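Local coordinates for protein putative N-acetylmuramoyl-L-alanine amidase,autolysin cwp6 (Peptoclostridium difficile, PDB 5J72) that probably cleaves peptidoglycan as a zinc-dependent N-acetylmuramoyl-L-alanine amidase and carries three CWB2 cell wall-binding domains, at residues Y545-A559 and Y590-V602. Sequence-based numbering, arbitrary orientation.
Sequences YKVKDKNGGTTKTAA and YVLRNNNYPAILV
Tyr545 meets Ile600 through its CB, 3.9 Å from Ile600 CG2, and not through its ring, whose edge has Thr555 OG1 and Asp549 C in plane. On the other segment, Asn594 ND2 sits 3.1 Å above the Tyr590 ring, over the centre of one face. The Ile600 methyl also reaches Thr555 O and the CB atoms of Ala558 and Ala559. Lys546 illustrates how a buried ammonium can be satisfied by backbone carbonyls: NZ donates to Asn595 O and Tyr597 O, 2.9 Å from each, standing 39° out of the first carbonyl plane and 59° out of the second. A water that accepts from NZ can donate to Leu592 O. With its chain fully extended past Leu592 and Ala599, this one side chain ties down the loop leading into strand 599-602. Thr555 divides its work: OG1 accepts from Lys546 N and donates to Asp549 OD2 (2.8 Å), whereas CG2 lies 3.4 Å from Ala599 N. Nearby, Thr554 CG2 rests on Pro598 CB at 3.6 Å. Helix 554-559 thus starts against strand 599-602, their axes 8.0 Å apart at 29°, within the amidase domain, where strand 599-606 runs between parallel 525-532 and antiparallel 541-544, while Ile562 extends the helical cover over Ile600.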
loop_
_atom_site.group_PDB
_atom_site.type_symbol
_atom_site.label_atom_id
_atom_site.label_comp_id
_atom_site.label_asym_id
_atom_site.label_seq_id
_atom_site.Cartn_x
_atom_site.Cartn_y
_atom_site.Cartn_z
ATOM N N TYR A 545 35.827 -12.673 -6.809
ATOM C CA TYR A 545 35.931 -12.720 -5.365
ATOM C C TYR A 545 37.355 -12.224 -4.974
ATOM O O TYR A 545 38.109 -11.929 -5.884
ATOM C CB TYR A 545 35.611 -14.145 -4.827
ATOM C CG TYR A 545 36.582 -15.200 -5.326
ATOM C CD1 TYR A 545 36.482 -15.715 -6.623
ATOM C CD2 TYR A 545 37.608 -15.664 -4.514
ATOM C CE1 TYR A 545 37.398 -16.659 -7.094
ATOM C CE2 TYR A 545 38.516 -16.618 -4.973
ATOM C CZ TYR A 545 38.409 -17.107 -6.260
ATOM O OH TYR A 545 39.320 -18.055 -6.679
ATOM N N LYS A 546 37.690 -12.105 -3.687
ATOM C CA LYS A 546 38.976 -11.502 -3.315
ATOM C C LYS A 546 40.160 -12.470 -3.597
ATOM O O LYS A 546 40.083 -13.658 -3.271
ATOM C CB LYS A 546 38.960 -11.135 -1.852
ATOM C CG LYS A 546 37.983 -10.045 -1.469
ATOM C CD LYS A 546 38.158 -9.693 -0.047
ATOM C CE LYS A 546 37.303 -8.544 0.351
ATOM N NZ LYS A 546 37.581 -8.086 1.770
ATOM N N VAL A 547 41.235 -11.955 -4.199
ATOM C CA VAL A 547 42.388 -12.788 -4.539
ATOM C C VAL A 547 42.945 -13.473 -3.295
ATOM O O VAL A 547 43.363 -14.606 -3.396
ATOM C CB VAL A 547 43.445 -11.898 -5.266
ATOM C CG1 VAL A 547 44.086 -10.935 -4.281
ATOM C CG2 VAL A 547 44.495 -12.783 -5.948
ATOM N N LYS A 548 42.929 -12.828 -2.132
ATOM C CA LYS A 548 43.442 -13.426 -0.908
ATOM C C LYS A 548 42.793 -14.787 -0.588
ATOM O O LYS A 548 43.379 -15.590 0.140
ATOM C CB LYS A 548 43.226 -12.468 0.267
ATOM C CG LYS A 548 41.865 -12.590 0.946
ATOM C CD LYS A 548 41.749 -11.648 2.116
ATOM C CE LYS A 548 40.537 -11.979 2.945
ATOM N NZ LYS A 548 40.415 -11.070 4.101
ATOM N N ASP A 549 41.573 -15.044 -1.115
ATOM C CA ASP A 549 40.838 -16.305 -0.879
ATOM C C ASP A 549 40.953 -17.219 -2.103
ATOM O O ASP A 549 40.168 -18.156 -2.230
ATOM C CB ASP A 549 39.321 -16.012 -0.608
ATOM C CG ASP A 549 39.057 -15.238 0.674
ATOM O OD1 ASP A 549 39.907 -15.268 1.565
ATOM O OD2 ASP A 549 37.969 -14.589 0.783
ATOM N N LYS A 550 41.923 -16.963 -3.017
ATOM C CA LYS A 550 42.044 -17.788 -4.233
ATOM C C LYS A 550 42.148 -19.303 -3.934
ATOM O O LYS A 550 41.724 -20.135 -4.747
ATOM C CB LYS A 550 43.278 -17.377 -5.069
ATOM C CG LYS A 550 43.162 -17.908 -6.522
ATOM C CD LYS A 550 44.063 -17.144 -7.518
ATOM N N ASN A 551 42.695 -19.652 -2.781
ATOM C CA ASN A 551 42.851 -21.049 -2.459
ATOM C C ASN A 551 41.929 -21.446 -1.296
ATOM O O ASN A 551 42.161 -22.457 -0.628
ATOM C CB ASN A 551 44.337 -21.293 -2.140
ATOM C CG ASN A 551 44.716 -22.736 -2.316
ATOM O OD1 ASN A 551 45.054 -23.402 -1.326
ATOM N ND2 ASN A 551 44.643 -23.302 -3.513
ATOM N N GLY A 552 40.862 -20.618 -1.058
ATOM C CA GLY A 552 39.896 -20.861 0.005
ATOM C C GLY A 552 39.638 -19.663 0.916
ATOM O O GLY A 552 40.576 -19.002 1.360
ATOM N N GLY A 553 38.321 -19.372 1.221
ATOM C CA GLY A 553 37.942 -18.268 2.122
ATOM C C GLY A 553 36.471 -17.893 1.902
ATOM O O GLY A 553 35.851 -18.360 0.944
ATOM N N THR A 554 35.922 -17.063 2.794
ATOM C CA THR A 554 34.520 -16.648 2.735
ATOM C C THR A 554 34.103 -16.175 1.348
ATOM O O THR A 554 33.060 -16.607 0.889
ATOM C CB THR A 554 34.264 -15.536 3.772
ATOM O OG1 THR A 554 34.671 -16.020 5.062
ATOM C CG2 THR A 554 32.769 -15.127 3.853
ATOM N N THR A 555 34.906 -15.335 0.645
ATOM C CA THR A 555 34.426 -14.830 -0.655
ATOM C C THR A 555 34.475 -15.857 -1.713
ATOM O O THR A 555 33.710 -15.818 -2.669
ATOM C CB THR A 555 35.173 -13.516 -1.077
ATOM O OG1 THR A 555 36.513 -13.817 -1.485
ATOM C CG2 THR A 555 35.237 -12.537 0.061
ATOM N N LYS A 556 35.382 -16.819 -1.597
ATOM C CA LYS A 556 35.377 -17.898 -2.597
ATOM C C LYS A 556 34.115 -18.818 -2.372
ATOM O O LYS A 556 33.509 -19.275 -3.327
ATOM C CB LYS A 556 36.675 -18.767 -2.436
ATOM C CG LYS A 556 36.802 -19.729 -3.598
ATOM C CD LYS A 556 38.072 -20.618 -3.437
ATOM C CE LYS A 556 38.384 -21.292 -4.777
ATOM N NZ LYS A 556 39.700 -21.981 -4.707
ATOM N N THR A 557 33.784 -19.106 -1.108
ATOM C CA THR A 557 32.610 -19.936 -0.814
ATOM C C THR A 557 31.346 -19.176 -1.289
ATOM O O THR A 557 30.462 -19.765 -1.931
ATOM C CB THR A 557 32.535 -20.201 0.680
ATOM O OG1 THR A 557 33.722 -20.938 1.066
ATOM C CG2 THR A 557 31.296 -21.000 1.058
ATOM N N ALA A 558 31.293 -17.884 -0.972
ATOM C CA ALA A 558 30.144 -17.032 -1.368
ATOM C C ALA A 558 30.001 -17.074 -2.863
ATOM O O ALA A 558 28.922 -17.338 -3.373
ATOM C CB ALA A 558 30.393 -15.594 -0.895
ATOM N N ALA A 559 31.089 -16.874 -3.628
ATOM C CA ALA A 559 30.945 -16.851 -5.090
ATOM C C ALA A 559 30.522 -18.203 -5.661
ATOM O O ALA A 559 29.759 -18.271 -6.633
ATOM C CB ALA A 559 32.297 -16.394 -5.737
ATOM N N TYR A 590 37.466 -2.014 -6.977
ATOM C CA TYR A 590 37.454 -1.152 -5.793
ATOM C C TYR A 590 36.632 -1.742 -4.657
ATOM O O TYR A 590 37.076 -1.743 -3.492
ATOM C CB TYR A 590 36.854 0.236 -6.200
ATOM C CG TYR A 590 37.049 1.303 -5.145
ATOM C CD1 TYR A 590 36.340 1.268 -3.948
ATOM C CD2 TYR A 590 37.967 2.338 -5.335
ATOM C CE1 TYR A 590 36.536 2.225 -2.968
ATOM C CE2 TYR A 590 38.175 3.301 -4.355
ATOM C CZ TYR A 590 37.454 3.241 -3.171
ATOM O OH TYR A 590 37.645 4.170 -2.180
ATOM N N VAL A 591 35.422 -2.294 -4.972
ATOM C CA VAL A 591 34.588 -2.739 -3.789
ATOM C C VAL A 591 35.131 -3.999 -3.146
ATOM O O VAL A 591 34.677 -4.367 -2.050
ATOM C CB VAL A 591 33.097 -2.901 -4.177
ATOM C CG1 VAL A 591 32.560 -1.533 -4.642
ATOM C CG2 VAL A 591 32.916 -3.939 -5.288
ATOM N N LEU A 592 36.097 -4.659 -3.818
ATOM C CA LEU A 592 36.730 -5.837 -3.213
ATOM C C LEU A 592 37.999 -5.373 -2.468
ATOM O O LEU A 592 38.178 -5.630 -1.291
ATOM C CB LEU A 592 37.099 -6.852 -4.327
ATOM C CG LEU A 592 36.073 -7.962 -4.538
ATOM C CD1 LEU A 592 34.708 -7.382 -4.831
ATOM C CD2 LEU A 592 36.504 -8.871 -5.647
ATOM N N ARG A 593 38.845 -4.620 -3.162
ATOM C CA ARG A 593 40.132 -4.187 -2.601
ATOM C C ARG A 593 39.990 -3.340 -1.386
ATOM O O ARG A 593 40.760 -3.483 -0.441
ATOM C CB ARG A 593 40.913 -3.427 -3.704
ATOM C CG ARG A 593 42.307 -2.882 -3.217
ATOM C CD ARG A 593 43.023 -2.205 -4.419
ATOM N NE ARG A 593 42.429 -0.897 -4.705
ATOM C CZ ARG A 593 41.604 -0.615 -5.712
ATOM N NH1 ARG A 593 41.270 -1.556 -6.594
ATOM N NH2 ARG A 593 41.071 0.599 -5.819
ATOM N N ASN A 594 39.000 -2.462 -1.353
ATOM C CA ASN A 594 38.885 -1.555 -0.221
ATOM C C ASN A 594 37.847 -1.936 0.812
ATOM O O ASN A 594 37.533 -1.155 1.709
ATOM C CB ASN A 594 38.550 -0.146 -0.763
ATOM C CG ASN A 594 39.753 0.442 -1.425
ATOM O OD1 ASN A 594 40.843 0.328 -0.860
ATOM N ND2 ASN A 594 39.673 1.003 -2.627
ATOM N N ASN A 595 37.306 -3.109 0.689
ATOM C CA ASN A 595 36.303 -3.564 1.659
ATOM C C ASN A 595 36.996 -4.326 2.834
ATOM O O ASN A 595 37.740 -5.266 2.564
ATOM C CB ASN A 595 35.366 -4.538 0.935
ATOM C CG ASN A 595 33.960 -4.445 1.419
ATOM O OD1 ASN A 595 33.727 -4.455 2.642
ATOM N ND2 ASN A 595 32.992 -4.338 0.519
ATOM N N ASN A 596 36.734 -3.965 4.085
ATOM C CA ASN A 596 37.346 -4.706 5.201
ATOM C C ASN A 596 36.518 -5.957 5.501
ATOM O O ASN A 596 36.857 -6.689 6.422
ATOM C CB ASN A 596 37.377 -3.855 6.440
ATOM C CG ASN A 596 38.257 -2.658 6.263
ATOM O OD1 ASN A 596 37.972 -1.608 6.845
ATOM N ND2 ASN A 596 39.326 -2.735 5.498
ATOM N N TYR A 597 35.417 -6.197 4.737
ATOM C CA TYR A 597 34.554 -7.345 4.978
ATOM C C TYR A 597 34.470 -8.193 3.757
ATOM O O TYR A 597 34.843 -7.746 2.664
ATOM C CB TYR A 597 33.167 -6.854 5.474
ATOM C CG TYR A 597 33.399 -6.136 6.775
ATOM C CD1 TYR A 597 33.482 -6.842 7.971
ATOM C CD2 TYR A 597 33.689 -4.788 6.798
ATOM C CE1 TYR A 597 33.871 -6.220 9.149
ATOM C CE2 TYR A 597 34.082 -4.152 7.975
ATOM C CZ TYR A 597 34.171 -4.876 9.148
ATOM O OH TYR A 597 34.554 -4.257 10.316
ATOM N N PRO A 598 34.019 -9.443 3.884
ATOM C CA PRO A 598 33.926 -10.322 2.710
ATOM C C PRO A 598 33.035 -9.659 1.604
ATOM O O PRO A 598 31.940 -9.205 1.896
ATOM C CB PRO A 598 33.302 -11.607 3.280
ATOM C CG PRO A 598 33.453 -11.517 4.704
ATOM C CD PRO A 598 33.361 -10.047 5.045
ATOM N N ALA A 599 33.515 -9.670 0.359
ATOM C CA ALA A 599 32.859 -8.991 -0.750
ATOM C C ALA A 599 33.043 -9.698 -2.028
ATOM O O ALA A 599 34.113 -10.245 -2.262
ATOM C CB ALA A 599 33.452 -7.575 -0.890
ATOM N N ILE A 600 32.020 -9.730 -2.876
ATOM C CA ILE A 600 32.091 -10.350 -4.183
ATOM C C ILE A 600 31.342 -9.467 -5.136
ATOM O O ILE A 600 30.560 -8.590 -4.708
ATOM C CB ILE A 600 31.439 -11.739 -4.267
ATOM C CG1 ILE A 600 29.949 -11.624 -3.762
ATOM C CG2 ILE A 600 32.235 -12.764 -3.360
ATOM C CD1 ILE A 600 29.172 -12.867 -4.038
ATOM N N LEU A 601 31.534 -9.707 -6.420
ATOM C CA LEU A 601 30.834 -8.970 -7.434
ATOM C C LEU A 601 30.294 -9.943 -8.428
ATOM O O LEU A 601 31.025 -10.663 -9.105
ATOM C CB LEU A 601 31.700 -7.908 -8.121
ATOM C CG LEU A 601 31.009 -7.009 -9.162
ATOM C CD1 LEU A 601 31.703 -5.662 -9.179
ATOM C CD2 LEU A 601 31.005 -7.573 -10.562
ATOM N N VAL A 602 28.973 -9.977 -8.530
ATOM C CA VAL A 602 28.269 -10.881 -9.406
ATOM C C VAL A 602 27.994 -10.254 -10.730
ATOM O O VAL A 602 27.403 -9.185 -10.771
ATOM C CB VAL A 602 26.899 -11.279 -8.771
ATOM C CG1 VAL A 602 26.137 -12.255 -9.674
ATOM C CG2 VAL A 602 27.123 -11.876 -7.371
HETATM O O HOH W 1 39.982 -6.551 0.805
#